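Sugar-phosphate aldolase (Thermotoga maritima, PDB 1PVT) belongs to the class II aldolase and adducin family of alpha/beta proteins, built on one mixed beta-sheet with helices packed against it. Local coordinates at residues V165-P170 with V189-H194; L107-K112 with L177-K182; P128-T133 with A216-L221; A27-V32 with T65-R70; A18-S23 with R209-E214. All blocks are in the same frame, centred on the assembly; numbering follows the deposited sequence.

Contact 1 (V165-P170 with V189-H194); sequences VEFEKP and VLWDKH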
# COMPACT_ATOMS: atom_id res chain seq x y z
N VAL A 165 -5.97 3.23 11.70
CA VAL A 165 -6.44 1.87 11.94
C VAL A 165 -5.65 1.19 13.06
O VAL A 165 -4.43 1.02 12.96
CB VAL A 165 -6.31 1.01 10.66
CG1 VAL A 165 -6.65 -0.44 10.97
CG2 VAL A 165 -7.23 1.56 9.59
N GLU A 166 -6.35 0.78 14.12
CA GLU A 166 -5.71 0.11 15.26
C GLU A 166 -5.02 -1.15 14.74
O GLU A 166 -5.68 -2.12 14.36
CB GLU A 166 -6.73 -0.26 16.33
CG GLU A 166 -8.02 0.57 16.33
CD GLU A 166 -8.95 0.23 15.16
OE1 GLU A 166 -9.20 -0.98 14.94
OE2 GLU A 166 -9.43 1.17 14.48
N PHE A 167 -3.70 -1.12 14.72
CA PHE A 167 -2.89 -2.23 14.25
C PHE A 167 -2.83 -3.35 15.28
O PHE A 167 -2.37 -3.14 16.40
CB PHE A 167 -1.47 -1.73 13.96
CG PHE A 167 -0.68 -2.61 13.04
CD1 PHE A 167 -0.64 -2.35 11.67
CD2 PHE A 167 0.01 -3.71 13.53
CE1 PHE A 167 0.09 -3.18 10.81
CE2 PHE A 167 0.74 -4.54 12.68
CZ PHE A 167 0.78 -4.27 11.32
N GLU A 168 -3.29 -4.54 14.89
CA GLU A 168 -3.29 -5.68 15.81
C GLU A 168 -2.41 -6.82 15.31
O GLU A 168 -1.40 -7.17 15.93
CB GLU A 168 -4.72 -6.20 15.99
CG GLU A 168 -5.76 -5.17 16.45
CD GLU A 168 -5.57 -4.71 17.89
OE1 GLU A 168 -5.27 -5.57 18.75
OE2 GLU A 168 -5.75 -3.50 18.16
N LYS A 169 -2.81 -7.41 14.18
CA LYS A 169 -2.08 -8.53 13.59
C LYS A 169 -1.45 -8.16 12.25
O LYS A 169 -2.13 -7.61 11.37
CB LYS A 169 -3.03 -9.72 13.37
CG LYS A 169 -3.92 -10.07 14.57
CD LYS A 169 -4.94 -11.16 14.21
CE LYS A 169 -5.94 -11.40 15.35
NZ LYS A 169 -6.91 -12.51 15.06
N PRO A 170 -0.15 -8.46 12.08
CA PRO A 170 0.65 -8.19 10.87
C PRO A 170 0.18 -9.01 9.65
O PRO A 170 0.18 -10.24 9.68
CB PRO A 170 2.06 -8.58 11.29
CG PRO A 170 2.07 -8.27 12.74
CD PRO A 170 0.74 -8.83 13.19
N VAL A 189 -4.95 5.07 4.32
CA VAL A 189 -5.20 4.64 5.69
C VAL A 189 -3.89 4.57 6.43
O VAL A 189 -2.92 4.01 5.92
CB VAL A 189 -5.86 3.25 5.73
CG1 VAL A 189 -5.49 2.52 7.02
CG2 VAL A 189 -7.37 3.40 5.63
N LEU A 190 -3.85 5.15 7.63
CA LEU A 190 -2.64 5.14 8.44
C LEU A 190 -2.73 4.04 9.46
O LEU A 190 -3.58 4.10 10.34
CB LEU A 190 -2.49 6.46 9.19
CG LEU A 190 -2.04 7.69 8.43
CD1 LEU A 190 -2.43 8.90 9.24
CD2 LEU A 190 -0.54 7.66 8.17
N TRP A 191 -1.89 3.01 9.33
CA TRP A 191 -1.90 1.93 10.32
C TRP A 191 -1.12 2.51 11.47
O TRP A 191 0.10 2.52 11.46
CB TRP A 191 -1.18 0.68 9.83
CG TRP A 191 -1.86 -0.02 8.70
CD1 TRP A 191 -3.11 0.24 8.19
CD2 TRP A 191 -1.33 -1.11 7.93
NE1 TRP A 191 -3.38 -0.61 7.14
CE2 TRP A 191 -2.31 -1.45 6.96
CE3 TRP A 191 -0.13 -1.81 7.95
CZ2 TRP A 191 -2.11 -2.47 6.04
CZ3 TRP A 191 0.06 -2.83 7.03
CH2 TRP A 191 -0.92 -3.15 6.09
N ASP A 192 -1.85 3.00 12.47
CA ASP A 192 -1.24 3.60 13.63
C ASP A 192 -0.02 2.82 14.10
O ASP A 192 -0.13 1.64 14.44
CB ASP A 192 -2.26 3.73 14.75
CG ASP A 192 -1.70 4.48 15.95
OD1 ASP A 192 -0.86 3.89 16.66
OD2 ASP A 192 -2.10 5.66 16.16
N LYS A 193 1.13 3.49 14.10
CA LYS A 193 2.39 2.92 14.54
C LYS A 193 3.09 2.07 13.48
O LYS A 193 4.24 1.67 13.66
CB LYS A 193 2.16 2.09 15.80
CG LYS A 193 3.31 2.09 16.79
CD LYS A 193 3.37 3.41 17.53
CE LYS A 193 4.50 3.39 18.56
NZ LYS A 193 4.49 4.60 19.44
N HIS A 194 2.41 1.80 12.37
CA HIS A 194 2.99 0.97 11.31
C HIS A 194 2.90 1.58 9.93
O HIS A 194 2.49 0.93 8.97
CB HIS A 194 2.32 -0.40 11.30
CG HIS A 194 2.38 -1.10 12.61
ND1 HIS A 194 3.09 -2.27 12.80
CD2 HIS A 194 1.85 -0.78 13.82
CE1 HIS A 194 2.99 -2.63 14.07
NE2 HIS A 194 2.25 -1.75 14.71
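Phe167 and His194 lie face to face, their ring centroids 3.3 Å apart and their planes only 5° from parallel. ND1 of His194 sits over the centre of the phenyl ring, and CB of the same histidine adds a CH-pi contact over that face, 3.9 Å from the ring centroid. Trp191 completes an aromatic cluster: its six-membered ring meets Phe167 obliquely, planes at 52°. The phenyl ring reaches its partners because CG is anti to the backbone N (chi1 -160°), which swings it back toward the strand. The histidine is delivered by a type II turn from Trp191 to His194, closed by His194 N to Trp191 O.

Backbone bonding is sparser. Val165 N donates to Leu190 O over 2.9 Å, while Asp192 N to Val165 O is a weak bond of 3.3 Å. Among the aliphatic groups, Val165 turns CG2 toward CG1 of Val189, and its CB lies 4.1 Å from CD1 of Trp191.

The chain thus leaves edge strand 163-165 beside its parallel neighbour 188-191. Helix 173-182 packs on Val165 and sends Lys178 and Lys182 to salt bridges with Glu166, and strand 196-200 flanks 188-191 beyond.

Contact 2 (L107-K112 with L177-K182); sequences LMIHAK and LKTVEK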
# COMPACT_ATOMS: atom_id res chain seq x y z
N LEU A 107 -4.95 -8.72 -0.07
CA LEU A 107 -5.99 -9.52 -0.66
C LEU A 107 -7.33 -8.89 -0.36
O LEU A 107 -8.09 -8.57 -1.26
CB LEU A 107 -5.97 -10.93 -0.09
CG LEU A 107 -5.87 -12.01 -1.16
CD1 LEU A 107 -6.24 -13.34 -0.54
CD2 LEU A 107 -6.80 -11.68 -2.33
N MSE A 108 -7.59 -8.71 0.93
CA MSE A 108 -8.85 -8.15 1.37
C MSE A 108 -9.22 -6.82 0.76
O MSE A 108 -10.34 -6.65 0.27
CB MSE A 108 -8.89 -8.06 2.89
CG MSE A 108 -8.92 -9.43 3.56
SE MSE A 108 -10.03 -10.76 2.61
CE MSE A 108 -8.70 -12.18 2.42
N ILE A 109 -8.30 -5.86 0.77
CA ILE A 109 -8.59 -4.55 0.19
C ILE A 109 -8.90 -4.71 -1.28
O ILE A 109 -9.81 -4.07 -1.82
CB ILE A 109 -7.41 -3.57 0.30
CG1 ILE A 109 -6.96 -3.42 1.75
CG2 ILE A 109 -7.84 -2.21 -0.24
CD1 ILE A 109 -5.98 -4.48 2.20
N HIS A 110 -8.11 -5.55 -1.94
CA HIS A 110 -8.27 -5.79 -3.36
C HIS A 110 -9.65 -6.33 -3.68
O HIS A 110 -10.36 -5.78 -4.53
CB HIS A 110 -7.18 -6.74 -3.87
CG HIS A 110 -5.91 -6.04 -4.26
ND1 HIS A 110 -5.88 -4.97 -5.13
CD2 HIS A 110 -4.62 -6.30 -3.94
CE1 HIS A 110 -4.63 -4.59 -5.32
NE2 HIS A 110 -3.84 -5.38 -4.61
N ALA A 111 -10.03 -7.41 -3.01
CA ALA A 111 -11.34 -8.00 -3.25
C ALA A 111 -12.42 -6.91 -3.17
O ALA A 111 -13.14 -6.65 -4.14
CB ALA A 111 -11.61 -9.10 -2.23
N LYS A 112 -12.49 -6.25 -2.02
CA LYS A 112 -13.49 -5.20 -1.80
C LYS A 112 -13.42 -4.08 -2.82
O LYS A 112 -14.44 -3.54 -3.23
CB LYS A 112 -13.33 -4.63 -0.39
CG LYS A 112 -13.08 -5.71 0.68
CD LYS A 112 -14.24 -6.73 0.80
CE LYS A 112 -15.49 -6.13 1.47
NZ LYS A 112 -16.58 -7.13 1.76
N LEU A 177 -9.77 -6.29 6.34
CA LEU A 177 -11.18 -6.03 6.59
C LEU A 177 -11.29 -4.68 7.31
O LEU A 177 -11.99 -3.77 6.84
CB LEU A 177 -11.77 -7.14 7.45
CG LEU A 177 -11.61 -8.58 6.94
CD1 LEU A 177 -12.23 -9.53 7.94
CD2 LEU A 177 -12.26 -8.73 5.57
N LYS A 178 -10.59 -4.56 8.43
CA LYS A 178 -10.59 -3.31 9.19
C LYS A 178 -10.30 -2.14 8.24
O LYS A 178 -11.11 -1.22 8.09
CB LYS A 178 -9.52 -3.35 10.28
CG LYS A 178 -9.79 -4.28 11.45
CD LYS A 178 -8.96 -3.86 12.67
CE LYS A 178 -9.46 -4.55 13.94
NZ LYS A 178 -8.83 -4.00 15.18
N THR A 179 -9.13 -2.20 7.61
CA THR A 179 -8.67 -1.18 6.68
C THR A 179 -9.72 -0.77 5.66
O THR A 179 -9.95 0.42 5.46
CB THR A 179 -7.43 -1.66 5.92
OG1 THR A 179 -6.36 -1.86 6.85
CG2 THR A 179 -7.02 -0.64 4.87
N VAL A 180 -10.33 -1.75 5.01
CA VAL A 180 -11.34 -1.45 4.00
C VAL A 180 -12.46 -0.58 4.56
O VAL A 180 -12.94 0.33 3.89
CB VAL A 180 -11.95 -2.75 3.42
CG1 VAL A 180 -12.94 -2.41 2.31
CG2 VAL A 180 -10.85 -3.64 2.89
N GLU A 181 -12.88 -0.87 5.79
CA GLU A 181 -13.95 -0.12 6.43
C GLU A 181 -13.61 1.37 6.58
O GLU A 181 -14.41 2.24 6.22
CB GLU A 181 -14.24 -0.71 7.81
CG GLU A 181 -14.41 -2.21 7.78
CD GLU A 181 -14.70 -2.78 9.16
OE1 GLU A 181 -13.95 -2.43 10.10
OE2 GLU A 181 -15.66 -3.57 9.29
N LYS A 182 -12.42 1.64 7.11
CA LYS A 182 -11.96 3.01 7.31
C LYS A 182 -11.65 3.58 5.93
O LYS A 182 -11.81 4.78 5.68
CB LYS A 182 -10.70 3.01 8.17
CG LYS A 182 -10.64 1.87 9.19
CD LYS A 182 -11.78 1.93 10.19
CE LYS A 182 -11.78 0.70 11.10
NZ LYS A 182 -10.51 0.55 11.87
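Val180 lays its CG2 methyl over the backbone of the facing helix, 3.6 Å from CA of Ile109, while CG1 presses on the base of Lys112, 3.5 Å from its CB. A chi1 of -177° puts CG1 anti to the backbone N, against Lys112, and turns CG2 to the side of Ile109. There CG2 also meets CG1 of Ile109 at 4.1 Å, the two side chains running alongside in opposing senses. Lys112 runs across Val180 at about a right angle and contributes the carbons CB and CG.

This is packing of two helices on one side of the central sheet of the alpha/beta fold: the local axes of 107-112 and 177-182 approach to 8.6 Å and cross at -45°. Ile109 joins the layers, because it also touches Ile123 of strand 122-126.

At one end of the interface Met108, a selenomethionine in this model, lies alongside Leu177 and points the same way, its CG 4.0 Å from CD2 of the leucine. On the sheet-facing side, CG2 of Thr179 approaches CG1 of Ile109 at 4.2 Å, and OG1 of that threonine bonds back within its own helix to Leu175 O.

Contact 3 (P128-T133 with A216-L221); sequences PLNLLT and AAEILL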
# COMPACT_ATOMS: atom_id res chain seq x y z
N PRO A 128 6.94 5.96 6.17
CA PRO A 128 7.57 7.27 6.06
C PRO A 128 8.05 7.74 7.42
O PRO A 128 7.30 7.70 8.39
CB PRO A 128 6.45 8.14 5.52
CG PRO A 128 5.64 7.19 4.73
CD PRO A 128 5.57 6.01 5.66
N LEU A 129 9.30 8.18 7.47
CA LEU A 129 9.93 8.68 8.68
C LEU A 129 9.11 9.73 9.45
O LEU A 129 8.87 9.59 10.64
CB LEU A 129 11.29 9.28 8.31
CG LEU A 129 11.77 10.44 9.18
CD1 LEU A 129 12.12 9.92 10.55
CD2 LEU A 129 12.98 11.09 8.54
N ASN A 130 8.70 10.78 8.77
CA ASN A 130 7.94 11.83 9.42
C ASN A 130 6.57 11.41 9.88
O ASN A 130 6.14 11.77 10.97
CB ASN A 130 7.83 13.04 8.51
CG ASN A 130 9.11 13.83 8.43
OD1 ASN A 130 9.42 14.61 9.32
ND2 ASN A 130 9.89 13.61 7.38
N LEU A 131 5.86 10.66 9.05
CA LEU A 131 4.52 10.21 9.41
C LEU A 131 4.68 9.25 10.57
O LEU A 131 3.81 9.14 11.44
CB LEU A 131 3.88 9.49 8.23
CG LEU A 131 2.45 9.93 7.94
CD1 LEU A 131 2.32 11.44 8.07
CD2 LEU A 131 2.08 9.48 6.53
N LEU A 132 5.81 8.57 10.58
CA LEU A 132 6.13 7.64 11.64
C LEU A 132 6.33 8.47 12.88
O LEU A 132 5.63 8.31 13.87
CB LEU A 132 7.41 6.90 11.29
CG LEU A 132 7.42 5.40 11.48
CD1 LEU A 132 6.12 4.78 10.94
CD2 LEU A 132 8.63 4.86 10.75
N THR A 133 7.29 9.38 12.82
CA THR A 133 7.59 10.26 13.93
C THR A 133 6.31 10.84 14.51
O THR A 133 6.07 10.77 15.71
CB THR A 133 8.44 11.44 13.50
OG1 THR A 133 9.62 10.95 12.87
CG2 THR A 133 8.81 12.28 14.69
N ALA A 216 3.33 16.79 4.14
CA ALA A 216 2.48 17.46 5.12
C ALA A 216 2.93 17.14 6.52
O ALA A 216 2.96 18.00 7.38
CB ALA A 216 1.06 17.04 4.94
N ALA A 217 3.28 15.88 6.75
CA ALA A 217 3.72 15.48 8.08
C ALA A 217 4.98 16.24 8.39
O ALA A 217 5.13 16.81 9.47
CB ALA A 217 4.00 14.00 8.11
N GLU A 218 5.89 16.26 7.42
CA GLU A 218 7.16 16.94 7.60
C GLU A 218 7.00 18.42 7.88
O GLU A 218 7.70 18.97 8.74
CB GLU A 218 8.03 16.73 6.38
CG GLU A 218 9.45 17.18 6.60
CD GLU A 218 10.40 16.54 5.63
OE1 GLU A 218 9.92 15.77 4.76
OE2 GLU A 218 11.62 16.79 5.75
N ILE A 219 6.09 19.07 7.17
CA ILE A 219 5.84 20.49 7.38
C ILE A 219 5.25 20.71 8.77
O ILE A 219 5.65 21.62 9.48
CB ILE A 219 4.84 21.04 6.34
CG1 ILE A 219 5.42 20.90 4.93
CG2 ILE A 219 4.55 22.50 6.61
CD1 ILE A 219 4.48 21.38 3.84
N LEU A 220 4.31 19.86 9.16
CA LEU A 220 3.69 19.97 10.48
C LEU A 220 4.77 19.92 11.54
O LEU A 220 4.88 20.80 12.38
CB LEU A 220 2.72 18.81 10.71
CG LEU A 220 2.03 18.83 12.07
CD1 LEU A 220 1.01 19.95 12.09
CD2 LEU A 220 1.33 17.52 12.32
N LEU A 221 5.57 18.86 11.47
CA LEU A 221 6.64 18.66 12.42
C LEU A 221 7.63 19.79 12.52
O LEU A 221 8.11 20.10 13.60
CB LEU A 221 7.36 17.35 12.12
CG LEU A 221 7.09 16.31 13.21
CD1 LEU A 221 5.59 16.12 13.42
CD2 LEU A 221 7.74 15.01 12.82
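Asn130 lays its carboxamide obliquely over the side chain of Glu218, with the amide and carboxylate planes 23° apart. A chi1 of -76° places CG anti to its own carbonyl carbon and carries the amide toward the facing helix, where CG lies 3.7 Å from CB of Glu218. The glutamate answers with an extended chain that runs on past the amide. ND2 comes within 3.4 Å of Glu218 OE1, but the angle is too poor for a hydrogen bond. The hydrogen bond of this amide nitrogen goes instead to OE2 of Glu214, one turn earlier on the same helix as Glu218.

Short helix 129-134 here crosses the long C-terminal helix 203-224, the local axes 8.3 Å apart and inclined at 56°, a helix pair at the edge of the alpha/beta fold. The small Ala217 lies at the crossing, its CB 4.0 Å from CB of Asn130. Leu131 turns its CD1 back to the same methyl, though the modelled separation there is too short to be trusted.

Further along, CD2 of Leu221 rests 3.5 Å from CG2 of Thr133. That threonine has CG2 anti to the backbone N, leaving OG1 to bond to Leu129 O at 2.7 Å from above the carbonyl plane; the same oxygen also accepts Thr133 N.

Contact 4 (A27-V32 with T65-R70); sequences AGNISV and TGSRMR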
# COMPACT_ATOMS: atom_id res chain seq x y z
N ALA A 27 10.81 -3.27 4.83
CA ALA A 27 9.56 -2.75 5.36
C ALA A 27 8.81 -1.94 4.32
O ALA A 27 8.88 -0.71 4.30
CB ALA A 27 9.84 -1.88 6.58
N GLY A 28 8.06 -2.64 3.47
CA GLY A 28 7.30 -1.95 2.45
C GLY A 28 6.98 -2.87 1.28
O GLY A 28 7.85 -3.59 0.78
N ASN A 29 5.72 -2.83 0.84
CA ASN A 29 5.30 -3.67 -0.26
C ASN A 29 4.38 -2.89 -1.15
O ASN A 29 3.84 -1.86 -0.75
CB ASN A 29 4.56 -4.89 0.26
CG ASN A 29 5.42 -5.73 1.16
OD1 ASN A 29 6.33 -6.43 0.70
ND2 ASN A 29 5.17 -5.64 2.46
N ILE A 30 4.20 -3.41 -2.36
CA ILE A 30 3.34 -2.78 -3.34
C ILE A 30 2.47 -3.87 -3.93
O ILE A 30 2.87 -5.03 -3.96
CB ILE A 30 4.18 -2.17 -4.48
CG1 ILE A 30 5.20 -1.17 -3.91
CG2 ILE A 30 3.26 -1.53 -5.52
CD1 ILE A 30 6.22 -0.67 -4.89
N SER A 31 1.28 -3.51 -4.38
CA SER A 31 0.38 -4.48 -4.99
C SER A 31 -0.54 -3.81 -6.02
O SER A 31 -1.17 -2.78 -5.75
CB SER A 31 -0.47 -5.20 -3.93
OG SER A 31 -1.42 -4.31 -3.34
N VAL A 32 -0.59 -4.40 -7.21
CA VAL A 32 -1.43 -3.86 -8.27
C VAL A 32 -2.35 -4.96 -8.77
O VAL A 32 -1.94 -6.11 -8.97
CB VAL A 32 -0.57 -3.33 -9.46
CG1 VAL A 32 -1.46 -2.54 -10.44
CG2 VAL A 32 0.56 -2.45 -8.94
N THR A 65 8.10 -11.95 -0.63
CA THR A 65 8.51 -11.90 0.75
C THR A 65 10.00 -11.62 0.88
O THR A 65 10.81 -12.17 0.13
CB THR A 65 8.13 -13.21 1.47
OG1 THR A 65 8.63 -13.20 2.82
CG2 THR A 65 8.68 -14.41 0.70
N GLY A 66 10.35 -10.74 1.81
CA GLY A 66 11.73 -10.36 2.05
C GLY A 66 12.23 -9.31 1.06
O GLY A 66 13.39 -8.90 1.10
N SER A 67 11.32 -8.89 0.18
CA SER A 67 11.63 -7.92 -0.85
C SER A 67 11.89 -6.53 -0.28
O SER A 67 11.16 -6.04 0.61
CB SER A 67 10.52 -7.85 -1.90
OG SER A 67 9.39 -7.14 -1.43
N ARG A 68 12.93 -5.90 -0.81
CA ARG A 68 13.35 -4.57 -0.42
C ARG A 68 13.28 -3.69 -1.65
O ARG A 68 13.79 -4.04 -2.71
CB ARG A 68 14.77 -4.64 0.13
CG ARG A 68 14.82 -5.35 1.46
CD ARG A 68 16.23 -5.57 1.95
NE ARG A 68 16.88 -6.70 1.28
CZ ARG A 68 17.58 -7.64 1.91
NH1 ARG A 68 17.73 -7.61 3.23
NH2 ARG A 68 18.13 -8.62 1.21
N MSE A 69 12.63 -2.55 -1.50
CA MSE A 69 12.46 -1.62 -2.60
C MSE A 69 13.74 -1.27 -3.32
O MSE A 69 13.74 -1.06 -4.54
CB MSE A 69 11.80 -0.34 -2.10
CG MSE A 69 10.49 -0.57 -1.37
SE MSE A 69 9.18 -1.65 -2.36
CE MSE A 69 9.68 -3.41 -1.69
N ARG A 70 14.85 -1.19 -2.58
CA ARG A 70 16.12 -0.81 -3.19
C ARG A 70 16.61 -1.92 -4.07
O ARG A 70 17.65 -1.81 -4.70
CB ARG A 70 17.18 -0.50 -2.13
CG ARG A 70 17.71 -1.70 -1.36
CD ARG A 70 18.91 -1.32 -0.48
NE ARG A 70 19.53 -2.49 0.15
CZ ARG A 70 19.13 -3.03 1.30
NH1 ARG A 70 18.12 -2.48 1.97
NH2 ARG A 70 19.74 -4.11 1.78
O HOH W 1 8.77 -6.37 1.73
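The flat carboxamide of Asn29 meets Ser67 mainly through a water, bound 2.6 Å from OD1 of the asparagine and 2.7 Å from the backbone O of Ser67. The water thereby joins strand 28-34, in the middle of the mixed sheet of the alpha/beta fold, to the loop that leads into helix 69-72. More acceptors than protons surround it, so the two bonds probably share its hydrogens with other neighbours. Within the loop, the guanidinium of Arg68 has Gly66 O over one face and NH2 of Arg70 over the opposite one, both offset toward the rim.

Hydrogen bonds to neighbouring residues hold both polar side chains: OD1 of Asn29 also pairs with Thr63 OG1, and OG of Ser67 bonds to Ala64 O. Asn29 OD1 and Ser67 OG themselves stand 3.8 Å apart. Gly28 has a positive phi of 158°, at which a CB would collide with Ala27 O, and its carbonyl faces the loop.

Met69, a selenomethionine in this model, supplies the apolar half. Its chain is bent at chi2 and again at chi3 (91°), which curls the methyl back over the strand: CE lies 3.1 Å from Gly28 O. Beside it SE touches the tip of Ile30, which crosses it obliquely with CD1 at 4.0 Å.

Contact 5 (A18-S23 with R209-E214); sequences AIKGLS and RVEILE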
# COMPACT_ATOMS: atom_id res chain seq x y z
N ALA A 18 12.83 4.04 -2.26
CA ALA A 18 14.13 3.81 -1.63
C ALA A 18 15.02 5.04 -1.64
O ALA A 18 15.61 5.41 -0.63
CB ALA A 18 14.83 2.65 -2.32
N ILE A 19 15.12 5.68 -2.80
CA ILE A 19 15.97 6.86 -2.94
C ILE A 19 15.53 8.01 -2.05
O ILE A 19 16.36 8.77 -1.60
CB ILE A 19 15.99 7.36 -4.40
CG1 ILE A 19 17.29 8.10 -4.67
CG2 ILE A 19 14.82 8.29 -4.66
CD1 ILE A 19 18.47 7.20 -4.83
N LYS A 20 14.23 8.15 -1.82
CA LYS A 20 13.77 9.25 -0.98
C LYS A 20 13.63 8.80 0.46
O LYS A 20 13.09 9.52 1.30
CB LYS A 20 12.47 9.83 -1.51
CG LYS A 20 12.67 10.44 -2.87
CD LYS A 20 11.45 11.17 -3.38
CE LYS A 20 11.15 12.39 -2.55
NZ LYS A 20 9.97 13.14 -3.07
N GLY A 21 14.11 7.59 0.73
CA GLY A 21 14.07 7.08 2.08
C GLY A 21 12.70 6.74 2.62
O GLY A 21 12.55 6.36 3.79
N LEU A 22 11.69 6.87 1.78
CA LEU A 22 10.33 6.55 2.20
C LEU A 22 10.21 5.09 2.67
O LEU A 22 9.37 4.76 3.50
CB LEU A 22 9.39 6.84 1.04
CG LEU A 22 9.30 8.34 0.76
CD1 LEU A 22 8.59 8.64 -0.57
CD2 LEU A 22 8.57 8.96 1.92
N SER A 23 11.07 4.22 2.16
CA SER A 23 11.03 2.82 2.56
C SER A 23 12.43 2.29 2.90
O SER A 23 13.40 2.57 2.18
CB SER A 23 10.40 1.99 1.45
OG SER A 23 10.02 0.73 1.95
N ARG A 209 0.51 9.90 -3.30
CA ARG A 209 -0.17 10.25 -2.06
C ARG A 209 0.73 10.02 -0.85
O ARG A 209 0.60 10.71 0.16
CB ARG A 209 -1.46 9.45 -1.93
CG ARG A 209 -2.45 9.67 -3.07
CD ARG A 209 -3.72 8.90 -2.76
NE ARG A 209 -4.42 8.38 -3.93
CZ ARG A 209 -5.36 9.03 -4.59
NH1 ARG A 209 -5.72 10.25 -4.21
NH2 ARG A 209 -5.96 8.45 -5.62
N VAL A 210 1.64 9.06 -0.94
CA VAL A 210 2.56 8.82 0.15
C VAL A 210 3.40 10.08 0.27
O VAL A 210 3.43 10.72 1.32
CB VAL A 210 3.49 7.65 -0.15
CG1 VAL A 210 4.55 7.56 0.91
CG2 VAL A 210 2.70 6.38 -0.20
N GLU A 211 4.07 10.43 -0.82
CA GLU A 211 4.91 11.63 -0.87
C GLU A 211 4.21 12.80 -0.20
O GLU A 211 4.70 13.36 0.78
CB GLU A 211 5.22 12.01 -2.30
CG GLU A 211 6.52 11.50 -2.81
CD GLU A 211 6.90 12.15 -4.11
OE1 GLU A 211 8.07 12.01 -4.53
OE2 GLU A 211 6.03 12.81 -4.72
N ILE A 212 3.05 13.16 -0.74
CA ILE A 212 2.26 14.27 -0.22
C ILE A 212 1.97 14.13 1.28
O ILE A 212 2.21 15.06 2.04
CB ILE A 212 0.96 14.45 -1.04
CG1 ILE A 212 1.34 14.92 -2.45
CG2 ILE A 212 0.03 15.46 -0.40
CD1 ILE A 212 0.20 14.97 -3.42
N LEU A 213 1.47 12.98 1.71
CA LEU A 213 1.21 12.81 3.13
C LEU A 213 2.48 13.09 3.92
O LEU A 213 2.47 13.79 4.93
CB LEU A 213 0.74 11.39 3.44
CG LEU A 213 -0.75 11.15 3.19
CD1 LEU A 213 -1.14 9.81 3.80
CD2 LEU A 213 -1.58 12.27 3.83
N GLU A 214 3.59 12.53 3.44
CA GLU A 214 4.87 12.73 4.10
C GLU A 214 5.21 14.21 4.21
O GLU A 214 5.55 14.71 5.28
CB GLU A 214 5.98 12.06 3.31
CG GLU A 214 6.80 11.04 4.08
CD GLU A 214 7.20 11.50 5.46
OE1 GLU A 214 6.31 11.58 6.34
OE2 GLU A 214 8.40 11.79 5.66
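Lys20 and Glu211 close this contact with a salt bridge, NZ to OE1 at 2.6 Å. The ammonium group comes in from well above the carboxylate plane, 55° out of it, and the two side chains cross at about a right angle. The glutamate is extended beyond CG; the lysine bends once, at chi3 (67°), which brings NZ to OE1. The pair lies toward the outside of the interface, Lys20 being exposed to solvent.

Beneath it the contact is apolar. Leu22 points into helix 203-224 and spreads its two methyls along it: CD2 lies alongside Glu214, 3.5 Å from its CG, and CD1 is 4.2 Å from CG of Glu211. Val210 lies further off, its CG1 4.4 Å from CD2 of the leucine. The aliphatic parts of both glutamates therefore serve as packing surface for the leucine.

The buried carboxylate of Glu214 finds its partners away from Leu22: OE2 is taken up by Asn130 of the neighbouring helix 129-134, and OE1 accepts weakly from Leu131 N. Backbone groups in the loop are also paired: Gly21 N donates to Ala18 O at 3.0 Å where helix 2-19 ends, and Leu22 O is bonded to OG1 of Thr126. Ser23 OG is bonded to Ala27 O, tying the loop to the start of the next strand.

What results is a helix-to-strand connection, between helix 2-19 and strand 28-34, packed against the C-terminal helix of the AraD-like alpha/beta fold.

Overall arrangement
Contact 4 is the most thoroughly buried, all its touching residues enclosed, and mixes a water bridge with apolar packing; contact 5 is also buried, apart from its exposed lysine, whereas contacts 1, 2 and 3 are only partly so. Contacts 3 and 5 share helix 203-224, their centres about 10 Å apart, and Glu214 serves both: its chain packs in contact 5 while its carboxylate bonds into 128-133. Contacts 1 and 2 meet through helix 173-182, whose lysines pair with Glu166. The helix pairs, contacts 2 and 3, have no hydrogen bond across them, unlike the strand-edge contact 1, with its aromatic stack, and the salt-bridged contact 5. His110 to Ser31 probably links contacts 2 and 4.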